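Local coordinates for phosphosugar isomerase (Escherichia coli O6:H1, PDB 5UQI), which probably interconverts arabinose 5-phosphate and ribulose 5-phosphate as an isomerase of the SIS family, and holds arabinose 5-phosphate in this crystal, at residues A33-V38 with C135-E140; G44-I49 with T70-V75; A58-A63 with V160-G165; A62-S67 with A167-L172; G86-D91 with M116-I121. One frame throughout, in Å; residues are numbered along the deposited sequence.

Interaction 1 of 5, residues A33-V38 with C135-E140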
# COMPACT_ATOMS: atom_id res chain seq x y z
N ALA A 33 14.61 -1.05 -3.02
CA ALA A 33 15.53 -2.00 -2.44
C ALA A 33 15.56 -1.86 -0.93
O ALA A 33 15.54 -2.87 -0.20
CB ALA A 33 16.92 -1.80 -3.05
N ASN A 34 15.61 -0.61 -0.42
CA ASN A 34 15.56 -0.39 1.02
C ASN A 34 14.23 -0.91 1.59
O ASN A 34 14.23 -1.51 2.66
CB ASN A 34 15.68 1.08 1.36
CG ASN A 34 17.10 1.53 1.31
OD1 ASN A 34 18.04 0.72 1.39
ND2 ASN A 34 17.28 2.81 1.17
N LEU A 35 13.15 -0.76 0.81
CA LEU A 35 11.83 -1.27 1.28
C LEU A 35 11.89 -2.79 1.51
O LEU A 35 11.48 -3.32 2.57
CB LEU A 35 10.74 -0.84 0.29
CG LEU A 35 9.34 -1.47 0.58
CD1 LEU A 35 8.81 -0.95 1.94
CD2 LEU A 35 8.40 -1.09 -0.53
N ILE A 36 12.46 -3.49 0.51
CA ILE A 36 12.58 -4.94 0.62
C ILE A 36 13.41 -5.34 1.84
O ILE A 36 13.05 -6.24 2.58
CB ILE A 36 13.14 -5.57 -0.70
CG1 ILE A 36 12.11 -5.51 -1.83
CG2 ILE A 36 13.61 -7.02 -0.45
CD1 ILE A 36 10.91 -6.40 -1.65
N LYS A 37 14.57 -4.71 2.02
CA LYS A 37 15.42 -5.00 3.17
C LYS A 37 14.78 -4.78 4.51
O LYS A 37 14.92 -5.61 5.38
CB LYS A 37 16.72 -4.20 3.04
CG LYS A 37 17.49 -4.59 1.79
CD LYS A 37 18.74 -3.75 1.63
CE LYS A 37 19.38 -4.02 0.28
NZ LYS A 37 20.53 -3.08 0.10
N VAL A 38 14.05 -3.68 4.67
CA VAL A 38 13.33 -3.39 5.94
C VAL A 38 12.30 -4.47 6.16
O VAL A 38 12.21 -5.02 7.25
CB VAL A 38 12.61 -2.03 5.95
CG1 VAL A 38 11.71 -1.89 7.17
CG2 VAL A 38 13.61 -0.86 5.90
N CYS A 135 7.49 9.49 8.53
CA CYS A 135 7.84 8.10 8.57
C CYS A 135 9.34 7.82 8.47
O CYS A 135 10.14 8.70 8.08
CB CYS A 135 7.09 7.32 7.46
SG CYS A 135 5.30 7.15 7.87
N ASP A 136 9.75 6.64 8.90
CA ASP A 136 11.16 6.26 8.77
C ASP A 136 11.58 6.00 7.34
O ASP A 136 12.74 6.26 6.96
CB ASP A 136 11.46 5.06 9.61
CG ASP A 136 11.14 5.30 11.05
OD1 ASP A 136 11.95 6.05 11.72
OD2 ASP A 136 10.13 4.89 11.60
N LEU A 137 10.69 5.39 6.54
CA LEU A 137 10.94 5.15 5.13
C LEU A 137 9.72 5.64 4.38
O LEU A 137 8.60 5.09 4.52
CB LEU A 137 11.27 3.67 4.85
CG LEU A 137 11.46 3.39 3.36
CD1 LEU A 137 12.70 4.07 2.79
CD2 LEU A 137 11.55 1.89 3.18
N SER A 138 9.93 6.67 3.57
CA SER A 138 8.93 7.14 2.59
C SER A 138 9.15 6.49 1.25
O SER A 138 10.25 6.61 0.62
CB SER A 138 8.99 8.69 2.44
OG SER A 138 8.24 9.10 1.30
N VAL A 139 8.08 5.82 0.76
CA VAL A 139 8.10 5.25 -0.55
C VAL A 139 7.18 6.12 -1.39
O VAL A 139 5.95 6.26 -1.09
CB VAL A 139 7.57 3.81 -0.51
CG1 VAL A 139 7.51 3.24 -1.92
CG2 VAL A 139 8.42 2.94 0.38
N GLU A 140 7.69 6.70 -2.46
CA GLU A 140 6.92 7.64 -3.27
C GLU A 140 6.37 6.84 -4.46
O GLU A 140 7.12 6.14 -5.18
CB GLU A 140 7.78 8.85 -3.69
CG GLU A 140 7.03 9.90 -4.49
CD GLU A 140 7.94 11.11 -4.79
OE1 GLU A 140 8.67 10.96 -5.78
OE2 GLU A 140 8.00 12.14 -4.05

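Interaction 2 of 5, residues G44-I49 with T70-V75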
# COMPACT_ATOMS: atom_id res chain seq x y z
N GLY A 44 8.24 -9.31 13.40
CA GLY A 44 6.84 -9.46 13.83
C GLY A 44 5.97 -9.49 12.56
O GLY A 44 6.33 -10.13 11.59
N LYS A 45 4.82 -8.83 12.62
CA LYS A 45 3.94 -8.77 11.48
C LYS A 45 4.07 -7.43 10.76
O LYS A 45 4.48 -6.44 11.37
CB LYS A 45 2.51 -8.92 11.98
CG LYS A 45 2.36 -10.30 12.67
CD LYS A 45 0.95 -10.84 12.68
CE LYS A 45 0.80 -11.87 13.77
NZ LYS A 45 1.36 -13.17 13.34
N VAL A 46 3.76 -7.41 9.46
CA VAL A 46 3.64 -6.18 8.70
C VAL A 46 2.21 -5.67 8.84
O VAL A 46 1.29 -6.35 8.42
CB VAL A 46 4.04 -6.36 7.21
CG1 VAL A 46 3.86 -5.09 6.41
CG2 VAL A 46 5.49 -6.92 7.11
N VAL A 47 2.05 -4.51 9.46
CA VAL A 47 0.67 -4.02 9.76
C VAL A 47 0.40 -2.91 8.79
O VAL A 47 1.11 -1.90 8.74
CB VAL A 47 0.57 -3.50 11.18
CG1 VAL A 47 -0.84 -2.95 11.43
CG2 VAL A 47 0.93 -4.60 12.17
N PHE A 48 -0.65 -3.11 7.96
CA PHE A 48 -1.03 -2.07 6.99
C PHE A 48 -2.13 -1.22 7.58
O PHE A 48 -3.09 -1.76 8.17
CB PHE A 48 -1.59 -2.72 5.69
CG PHE A 48 -0.55 -3.28 4.78
CD1 PHE A 48 -0.08 -4.58 4.96
CD2 PHE A 48 -0.09 -2.48 3.69
CE1 PHE A 48 0.91 -5.11 4.08
CE2 PHE A 48 0.89 -3.01 2.81
CZ PHE A 48 1.33 -4.33 2.97
N ILE A 49 -2.02 0.11 7.38
CA ILE A 49 -3.04 1.01 7.92
C ILE A 49 -3.46 1.94 6.79
O ILE A 49 -2.62 2.52 6.05
CB ILE A 49 -2.43 1.90 9.09
CG1 ILE A 49 -2.00 0.98 10.23
CG2 ILE A 49 -3.49 2.92 9.54
CD1 ILE A 49 -1.46 1.76 11.46
N THR A 70 4.53 -13.63 4.13
CA THR A 70 4.94 -12.55 5.02
C THR A 70 3.75 -12.22 5.98
O THR A 70 2.84 -11.54 5.53
CB THR A 70 5.31 -11.33 4.18
OG1 THR A 70 6.39 -11.69 3.27
CG2 THR A 70 5.76 -10.17 5.08
N PRO A 71 3.77 -12.67 7.25
CA PRO A 71 2.64 -12.48 8.15
C PRO A 71 2.34 -10.96 8.19
O PRO A 71 3.23 -10.14 8.45
CB PRO A 71 3.12 -13.04 9.49
CG PRO A 71 3.93 -14.27 8.96
CD PRO A 71 4.70 -13.68 7.82
N SER A 72 1.06 -10.65 8.05
CA SER A 72 0.62 -9.25 7.86
C SER A 72 -0.85 -9.20 8.18
O SER A 72 -1.55 -10.16 7.98
CB SER A 72 0.80 -8.91 6.40
OG SER A 72 0.42 -7.60 6.11
N PHE A 73 -1.33 -8.05 8.66
CA PHE A 73 -2.77 -7.83 8.74
C PHE A 73 -3.03 -6.31 8.64
O PHE A 73 -2.11 -5.51 8.63
CB PHE A 73 -3.38 -8.40 10.07
CG PHE A 73 -2.84 -7.77 11.36
CD1 PHE A 73 -1.57 -8.07 11.85
CD2 PHE A 73 -3.64 -6.84 12.08
CE1 PHE A 73 -1.11 -7.47 13.03
CE2 PHE A 73 -3.20 -6.23 13.27
CZ PHE A 73 -1.92 -6.54 13.75
N PHE A 74 -4.32 -5.99 8.53
CA PHE A 74 -4.76 -4.63 8.31
C PHE A 74 -5.41 -4.07 9.55
O PHE A 74 -6.22 -4.75 10.22
CB PHE A 74 -5.81 -4.69 7.16
CG PHE A 74 -6.55 -3.38 7.00
CD1 PHE A 74 -5.91 -2.26 6.45
CD2 PHE A 74 -7.92 -3.27 7.39
CE1 PHE A 74 -6.62 -1.05 6.25
CE2 PHE A 74 -8.58 -2.00 7.18
CZ PHE A 74 -7.95 -0.93 6.63
N VAL A 75 -5.11 -2.77 9.82
CA VAL A 75 -5.77 -1.99 10.88
C VAL A 75 -6.29 -0.74 10.23
O VAL A 75 -5.54 0.04 9.61
CB VAL A 75 -4.79 -1.64 12.00
CG1 VAL A 75 -5.46 -0.67 12.97
CG2 VAL A 75 -4.37 -2.90 12.76
O HOH W 1 5.93 -10.53 8.84

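Interaction 3 of 5, residues A58-A63 with V160-G165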
# COMPACT_ATOMS: atom_id res chain seq x y z
N ALA A 58 -5.12 -1.50 1.15
CA ALA A 58 -4.29 -1.94 2.29
C ALA A 58 -4.76 -3.30 2.80
O ALA A 58 -3.95 -4.19 3.09
CB ALA A 58 -4.34 -0.90 3.41
N ARG A 59 -6.09 -3.52 2.86
CA ARG A 59 -6.66 -4.85 3.26
C ARG A 59 -6.20 -5.91 2.23
O ARG A 59 -5.82 -7.02 2.65
CB ARG A 59 -8.21 -4.86 3.29
CG ARG A 59 -8.83 -4.24 4.47
CD ARG A 59 -10.38 -4.34 4.40
NE ARG A 59 -10.93 -2.98 4.18
CZ ARG A 59 -11.63 -2.22 5.03
NH1 ARG A 59 -11.92 -2.64 6.26
NH2 ARG A 59 -12.06 -1.00 4.63
N LYS A 60 -6.29 -5.60 0.91
CA LYS A 60 -5.86 -6.56 -0.10
C LYS A 60 -4.38 -6.87 0.08
O LYS A 60 -4.01 -8.08 0.09
CB LYS A 60 -6.10 -5.95 -1.49
CG LYS A 60 -6.22 -7.04 -2.58
CD LYS A 60 -4.87 -7.69 -2.98
CE LYS A 60 -5.01 -8.49 -4.28
NZ LYS A 60 -3.61 -8.98 -4.64
N LEU A 61 -3.55 -5.83 0.27
CA LEU A 61 -2.12 -6.10 0.35
C LEU A 61 -1.75 -6.88 1.62
O LEU A 61 -0.87 -7.77 1.56
CB LEU A 61 -1.36 -4.74 0.34
CG LEU A 61 -1.50 -4.03 -1.01
CD1 LEU A 61 -0.67 -2.72 -0.91
CD2 LEU A 61 -0.91 -4.91 -2.17
N ALA A 62 -2.40 -6.60 2.76
CA ALA A 62 -2.12 -7.45 3.96
C ALA A 62 -2.43 -8.90 3.66
O ALA A 62 -1.66 -9.77 4.06
CB ALA A 62 -2.99 -6.93 5.15
N ALA A 63 -3.56 -9.15 2.98
CA ALA A 63 -3.95 -10.52 2.72
C ALA A 63 -2.95 -11.17 1.73
O ALA A 63 -2.57 -12.31 1.92
CB ALA A 63 -5.39 -10.55 2.18
N VAL A 160 -2.56 1.70 -8.89
CA VAL A 160 -1.11 1.68 -8.90
C VAL A 160 -0.53 1.12 -7.60
O VAL A 160 0.46 0.34 -7.59
CB VAL A 160 -0.58 3.11 -9.13
CG1 VAL A 160 0.91 3.11 -9.00
CG2 VAL A 160 -0.94 3.55 -10.55
N VAL A 161 -1.08 1.56 -6.45
CA VAL A 161 -0.62 1.07 -5.16
C VAL A 161 -0.84 -0.46 -5.05
O VAL A 161 0.03 -1.17 -4.52
CB VAL A 161 -1.32 1.81 -4.00
CG1 VAL A 161 -0.80 1.24 -2.70
CG2 VAL A 161 -0.90 3.24 -4.08
N LEU A 162 -1.96 -0.95 -5.61
CA LEU A 162 -2.17 -2.41 -5.56
C LEU A 162 -1.11 -3.14 -6.36
O LEU A 162 -0.55 -4.13 -5.89
CB LEU A 162 -3.57 -2.75 -6.14
CG LEU A 162 -3.89 -4.25 -6.27
CD1 LEU A 162 -3.88 -4.95 -4.92
CD2 LEU A 162 -5.27 -4.35 -6.91
N VAL A 163 -0.81 -2.64 -7.56
CA VAL A 163 0.20 -3.32 -8.39
C VAL A 163 1.58 -3.28 -7.74
O VAL A 163 2.28 -4.30 -7.66
CB VAL A 163 0.23 -2.69 -9.80
CG1 VAL A 163 1.34 -3.27 -10.64
CG2 VAL A 163 -1.11 -2.97 -10.49
N VAL A 164 1.94 -2.09 -7.21
CA VAL A 164 3.22 -1.96 -6.51
C VAL A 164 3.31 -2.92 -5.31
O VAL A 164 4.28 -3.68 -5.13
CB VAL A 164 3.41 -0.49 -6.05
CG1 VAL A 164 4.50 -0.41 -4.99
CG2 VAL A 164 3.71 0.41 -7.26
N GLY A 165 2.26 -2.90 -4.47
CA GLY A 165 2.26 -3.75 -3.25
C GLY A 165 2.28 -5.24 -3.60
O GLY A 165 2.93 -6.03 -2.91

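Interaction 4 of 5, residues A62-S67 with A167-L172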
# COMPACT_ATOMS: atom_id res chain seq x y z
N ALA A 62 -2.40 -6.60 2.76
CA ALA A 62 -2.12 -7.45 3.96
C ALA A 62 -2.43 -8.90 3.66
O ALA A 62 -1.66 -9.77 4.06
CB ALA A 62 -2.99 -6.93 5.15
N ALA A 63 -3.56 -9.15 2.98
CA ALA A 63 -3.95 -10.52 2.72
C ALA A 63 -2.95 -11.17 1.73
O ALA A 63 -2.57 -12.31 1.92
CB ALA A 63 -5.39 -10.55 2.18
N THR A 64 -2.52 -10.40 0.74
CA THR A 64 -1.56 -10.94 -0.29
C THR A 64 -0.19 -11.19 0.36
O THR A 64 0.43 -12.24 0.12
CB THR A 64 -1.51 -9.94 -1.44
OG1 THR A 64 -2.73 -10.22 -2.19
CG2 THR A 64 -0.38 -10.28 -2.39
N PHE A 65 0.26 -10.28 1.24
CA PHE A 65 1.53 -10.54 1.94
C PHE A 65 1.39 -11.83 2.72
O PHE A 65 2.26 -12.71 2.63
CB PHE A 65 1.84 -9.37 2.95
CG PHE A 65 2.67 -8.25 2.36
CD1 PHE A 65 2.35 -7.60 1.12
CD2 PHE A 65 3.71 -7.78 3.12
CE1 PHE A 65 3.19 -6.60 0.61
CE2 PHE A 65 4.52 -6.75 2.62
CZ PHE A 65 4.25 -6.17 1.39
N ALA A 66 0.30 -11.98 3.48
CA ALA A 66 0.17 -13.16 4.34
C ALA A 66 0.11 -14.46 3.53
O ALA A 66 0.74 -15.49 3.93
CB ALA A 66 -1.10 -13.05 5.17
N SER A 67 -0.63 -14.42 2.45
CA SER A 67 -0.88 -15.64 1.62
C SER A 67 0.37 -16.05 0.89
O SER A 67 0.42 -17.22 0.48
CB SER A 67 -2.00 -15.38 0.63
OG SER A 67 -1.67 -14.42 -0.28
N ALA A 167 3.64 -6.55 -6.20
CA ALA A 167 4.99 -6.88 -6.69
C ALA A 167 5.96 -7.00 -5.51
O ALA A 167 6.80 -7.89 -5.50
CB ALA A 167 5.48 -5.82 -7.66
N VAL A 168 5.86 -6.09 -4.52
CA VAL A 168 6.64 -6.21 -3.30
C VAL A 168 6.40 -7.53 -2.60
O VAL A 168 7.33 -8.25 -2.20
CB VAL A 168 6.42 -4.99 -2.39
CG1 VAL A 168 7.12 -5.23 -1.06
CG2 VAL A 168 6.90 -3.72 -3.13
N ALA A 169 5.12 -7.89 -2.41
CA ALA A 169 4.78 -9.14 -1.78
C ALA A 169 5.41 -10.33 -2.53
O ALA A 169 5.95 -11.22 -1.88
CB ALA A 169 3.21 -9.31 -1.77
N LEU A 170 5.27 -10.32 -3.86
CA LEU A 170 5.79 -11.46 -4.65
C LEU A 170 7.31 -11.51 -4.63
O LEU A 170 7.86 -12.63 -4.59
CB LEU A 170 5.24 -11.45 -6.07
CG LEU A 170 3.72 -11.74 -6.11
CD1 LEU A 170 3.15 -11.49 -7.52
CD2 LEU A 170 3.32 -13.10 -5.57
N ALA A 171 7.98 -10.34 -4.59
CA ALA A 171 9.46 -10.35 -4.52
C ALA A 171 9.90 -10.88 -3.16
O ALA A 171 10.75 -11.73 -3.09
CB ALA A 171 9.97 -8.95 -4.73
N LEU A 172 9.23 -10.46 -2.05
CA LEU A 172 9.60 -11.00 -0.73
C LEU A 172 9.37 -12.53 -0.72
O LEU A 172 10.18 -13.26 -0.15
CB LEU A 172 8.75 -10.36 0.42
CG LEU A 172 9.04 -8.89 0.67
CD1 LEU A 172 7.89 -8.35 1.52
CD2 LEU A 172 10.37 -8.79 1.42

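Interaction 5 of 5, residues G86-D91 with M116-I121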
# COMPACT_ATOMS: atom_id res chain seq x y z
N GLY A 86 -3.49 -0.94 19.81
CA GLY A 86 -3.09 -1.99 20.69
C GLY A 86 -2.81 -3.31 19.99
O GLY A 86 -2.23 -4.25 20.58
N MET A 87 -3.16 -3.39 18.70
CA MET A 87 -2.82 -4.60 17.95
C MET A 87 -1.37 -4.64 17.52
O MET A 87 -0.88 -5.72 17.11
CB MET A 87 -3.72 -4.72 16.70
CG MET A 87 -5.18 -4.79 17.10
SD MET A 87 -6.25 -4.88 15.63
CE MET A 87 -7.83 -5.16 16.45
N VAL A 88 -0.73 -3.46 17.51
CA VAL A 88 0.64 -3.25 16.99
C VAL A 88 1.59 -3.39 18.18
O VAL A 88 1.44 -2.68 19.16
CB VAL A 88 0.78 -1.83 16.37
CG1 VAL A 88 2.22 -1.59 15.88
CG2 VAL A 88 -0.24 -1.66 15.24
N ALA A 89 2.50 -4.35 18.08
CA ALA A 89 3.46 -4.60 19.17
C ALA A 89 4.90 -4.39 18.72
O ALA A 89 5.15 -4.17 17.57
CB ALA A 89 3.26 -6.00 19.72
N LYS A 90 5.85 -4.48 19.65
CA LYS A 90 7.19 -3.92 19.40
C LYS A 90 7.92 -4.28 18.09
O LYS A 90 8.52 -3.38 17.47
CB LYS A 90 8.12 -4.19 20.61
CG LYS A 90 8.33 -5.65 20.96
CD LYS A 90 9.55 -5.86 21.87
CE LYS A 90 9.16 -5.80 23.34
NZ LYS A 90 10.28 -6.27 24.21
N ASP A 91 7.86 -5.55 17.70
CA ASP A 91 8.57 -6.06 16.51
C ASP A 91 7.82 -5.82 15.18
O ASP A 91 8.36 -6.12 14.10
CB ASP A 91 8.77 -7.58 16.61
CG ASP A 91 9.72 -7.98 17.77
OD1 ASP A 91 10.72 -7.27 17.99
OD2 ASP A 91 9.44 -9.00 18.42
N MET A 116 5.24 4.53 20.43
CA MET A 116 5.31 3.09 20.47
C MET A 116 6.62 2.60 19.89
O MET A 116 7.11 1.53 20.28
CB MET A 116 4.11 2.53 19.66
CG MET A 116 2.83 2.76 20.44
SD MET A 116 1.36 2.55 19.39
CE MET A 116 1.45 0.78 19.00
N GLY A 117 7.19 3.38 18.97
CA GLY A 117 8.56 3.12 18.48
C GLY A 117 8.69 2.27 17.25
O GLY A 117 9.78 2.06 16.75
N ASN A 118 7.58 1.74 16.74
CA ASN A 118 7.74 0.94 15.55
C ASN A 118 8.33 1.63 14.32
O ASN A 118 8.09 2.84 14.10
CB ASN A 118 6.35 0.41 15.17
CG ASN A 118 5.69 -0.35 16.30
OD1 ASN A 118 5.09 0.25 17.22
ND2 ASN A 118 5.78 -1.65 16.22
N TYR A 119 8.98 0.86 13.45
CA TYR A 119 9.46 1.38 12.19
C TYR A 119 8.27 1.64 11.27
O TYR A 119 7.40 0.75 11.15
CB TYR A 119 10.37 0.31 11.58
CG TYR A 119 11.20 0.86 10.46
CD1 TYR A 119 10.74 0.96 9.18
CD2 TYR A 119 12.49 1.36 10.70
CE1 TYR A 119 11.48 1.50 8.14
CE2 TYR A 119 13.22 1.90 9.67
CZ TYR A 119 12.75 1.96 8.39
OH TYR A 119 13.49 2.49 7.33
N LEU A 120 8.19 2.85 10.75
CA LEU A 120 7.04 3.32 9.96
C LEU A 120 7.44 3.51 8.53
O LEU A 120 8.38 4.21 8.22
CB LEU A 120 6.45 4.64 10.51
CG LEU A 120 6.14 4.65 12.01
CD1 LEU A 120 5.62 6.07 12.32
CD2 LEU A 120 5.15 3.51 12.42
N ILE A 121 6.64 2.95 7.60
CA ILE A 121 6.84 3.10 6.17
C ILE A 121 5.60 3.79 5.63
O ILE A 121 4.50 3.44 6.05
CB ILE A 121 6.94 1.68 5.53
CG1 ILE A 121 8.24 1.01 6.05
CG2 ILE A 121 6.95 1.76 4.00
CD1 ILE A 121 8.24 -0.47 5.71
O HOH W 2 4.39 -1.31 19.24
O HOH W 3 8.73 -0.68 18.50

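Interaction 1 of 5, residues A33-V38 with C135-E140
Leu137, reaching from the edge strand 137-140, sets one methyl against the turn of helix 32-41 that carries Leu35. Its CD2 comes closest to the helix backbone, 3.7 Å from Leu35 CA, so the methyl rests chiefly on the main chain there and also meets Leu35 CB and CD1, each at 4.1 Å. The CG of Leu137 stands anti to the backbone N (chi1 177°), which extends the side chain from the strand to the helix surface. There the two leucine side chains cross at about a right angle.

Leu35 splits its two methyls, CD1 toward Leu137 CD2 and CD2 toward Val139 CG2, the latter at 4.1 Å and again in a nearly perpendicular crossing. Two alternate residues of one strand face are thereby touched by a single helix residue. Val38, one turn later, adds a looser contact, its CG2 being 4.4 Å from Leu137 CD2. Beyond the pair, Leu35 also packs on Ile121 of the adjoining strand and on Val168 of helix 156-175, while Leu137 and Val38 both touch Tyr119.

The short axes approach to 9.6 Å with 133° between their directions, the helix running roughly against the strand. A polar tie lies just outside the segments' own contact, from Glu140 N to Glu31. Between the segments themselves hydrocarbon meets hydrocarbon, with no hydrogen bond or charge pair, and the fit depends on side-chain shape.

Interaction 2 of 5, residues G44-I49 with T70-V75
Val47 and Phe73 lie side by side on one face of two parallel strands, the valine CG2 3.6 Å from Phe73 CE1. Phe73 CG sits between its own backbone N and carbonyl carbon (chi1 62°), which brings the ring toward the neighbouring strand, where the Lys45 side chain crosses it at about a right angle, CD 3.8 Å from Phe73 CD1. Val47 CG1 also meets Val75 CG2 obliquely, extending this apolar row.

The other face carries Val46, Ser72, Phe48 and Phe74. Here the hydroxyl of Ser72 meets the edge of the Phe48 ring in its plane, while Phe74 CD1 lies near Phe48 O.

Between the faces runs the backbone pairing. Phe48 N donates to Phe73 O at 2.9 Å within the carbonyl plane, and Val75 N reaches Phe48 O at 2.8 Å with an almost straight N-H...O angle of 171°. Val46 O takes two donors from opposite faces of its carbonyl plane: Phe73 N at 3.1 Å and Ser72 OG at 2.8 Å. At the entry to the strands, Val46 N uses a lone pair of Pro71 O in plane (3.0 Å), and a water donates to both Gly44 O and Pro71 O.

The register and the 27° angle between the short axes describe a twisted parallel pair. Joined through helix 52-67, which packs on Ser72 and Phe74, these strands form the beta-alpha-beta crossover of the alpha-beta-alpha SIS fold.

Interaction 3 of 5, residues A58-A63 with V160-G165
This is a buried helix-to-helix contact close to the centre of the molecule, where Leu61 of helix 52-67 fits over Gly165 of helix 156-175. The short axes are nearly parallel, 12° apart in direction, and 9.9 Å apart at closest approach. Leu61 CD2 comes within 3.5 Å of both Gly165 CA and Gly165 C, and CD1 stands beside it, 3.9 Å from Gly165 CA. Having no side chain, Gly165 lets the leucine sit directly on its main chain. The flanks of Leu61 are taken by Val161, through CG1, and by Leu162, whose CD1 is 4.0 Å from Leu61 CD2.

Toward the outside, Lys60 crosses Leu162 at about a right angle. A bend at chi2 (-75°) lays its chain over the methyl, with Lys60 CD 3.5 Å from Leu162 CD1. The ammonium end forms a salt bridge to Asp166 of helix 156-175, a polar tie between the helices, and a hydrogen bond to the Thr64 hydroxyl in its own helix.

Deeper in, Leu61 touches Phe48 and Ile97 of the sheet, and Val161 shares Ile97; Val160 faces helix 3-25 on another side of helix 156-175.

Interaction 4 of 5, residues A62-S67 with A167-L172
Phe65 and Ala169 lie where the two nearly parallel helices come close, their CA atoms 5.1 Å apart and the short axes 9.1 Å apart at 12° in direction. Ala169 CB meets the ring of Phe65 obliquely, 3.5 Å from CD1 and 3.6 Å from CE1, and it also meets Thr64 CG2 at 3.8 Å. The small methyl therefore nests between two consecutive side chains of helix 52-67. Thr64 CG2 lies anti to the backbone N, and this leaves OG1 beside the N, where it bonds Lys60 NZ in the same helix: the threonine divides into an apolar branch facing the partner helix and a polar branch serving its own.

These helices belong to the layer packed against one face of the parallel sheet in the SIS domain, and Phe65 also reaches down to that sheet, its ring meeting Phe48 edge to face. A first torsion of -91°, away from the usual staggered value, goes with a ring whose far end extends between the helices. Phe65 CZ approaches Val168 CG1 at 3.9 Å and Phe65 CE2 approaches Leu172 CD1 at 3.9 Å, both side chains crossing it obliquely. Val168, Ala169 and Leu172 line the side of the ring that faces helix 156-175, with no hydrogen bond across the segments. Val168 and Leu172 turn as well to Leu39 of helix 32-41, and Leu172 further to Ile36 and Gln40.

Interaction 5 of 5, residues G86-D91 with M116-I121
Asn118 supplies the direct polar link: its ND2 donates to Ala89 O at 2.9 Å. The bond is bent, with an N-H...O angle of 143°. The acceptor lies in the Asn118 amide plane, but the donor stands 48° out of the carbonyl plane of Ala89, so the geometry suits the amide better than the carbonyl. The same nitrogen also donates to Asp92 O, so one amide nitrogen holds two carbonyls of the single chain leading into strand 93-97. With CG anti to the carbonyl carbon (chi1 -55°), the amide reaches the 86-91 loop although the root of the side chain does not head straight for it.

Two waters extend the polar contact. One molecule donates to Asn118 OD1 at 2.6 Å and to Val88 O at 3.3 Å; a second donates to Lys90 O at 2.9 Å and, at greater length, to Met116 O.

The apolar share belongs to Val88 and Met116. A bend at the last torsion brings Met116 CE to 3.8 Å from Val88 CB, and the same methyl also lies beside Val88 O. The Val88 and Asn118 side chains cross obliquely, with Val88 CG1 3.6 Å from Asn118 ND2.

Gly117, with positive phi, ends helix 110-116 and turns the chain toward strand 120-124. Two connections that precede neighbouring parallel strands, 93-97 and 120-124, are thus joined by an asparagine side chain, waters and a methionine methyl, at the end of the sheet where strands of this alpha-beta-alpha SIS fold begin.

Interactions 3 and 4 are the buried pair: both join helices 52-67 and 156-175 along successive turns, first through a leucine over glycine, then through an aromatic ring against alanine. Interaction 2 pairs the strands on either side of helix 52-67 in sequence, so the helix of interactions 3 and 4 packs directly on its Ser72 and Phe74. Interaction 1, partly buried and wholly apolar, lies toward the opposite sheet margin and meets interaction 4 through Leu35 and Ile36 against Val168. Farthest from the chain centre is interaction 5, where waters and a side-chain amide hydrogen bond accompany a small methyl contact; it touches interaction 1 through Leu120 and interaction 2 through Met87 and Val88.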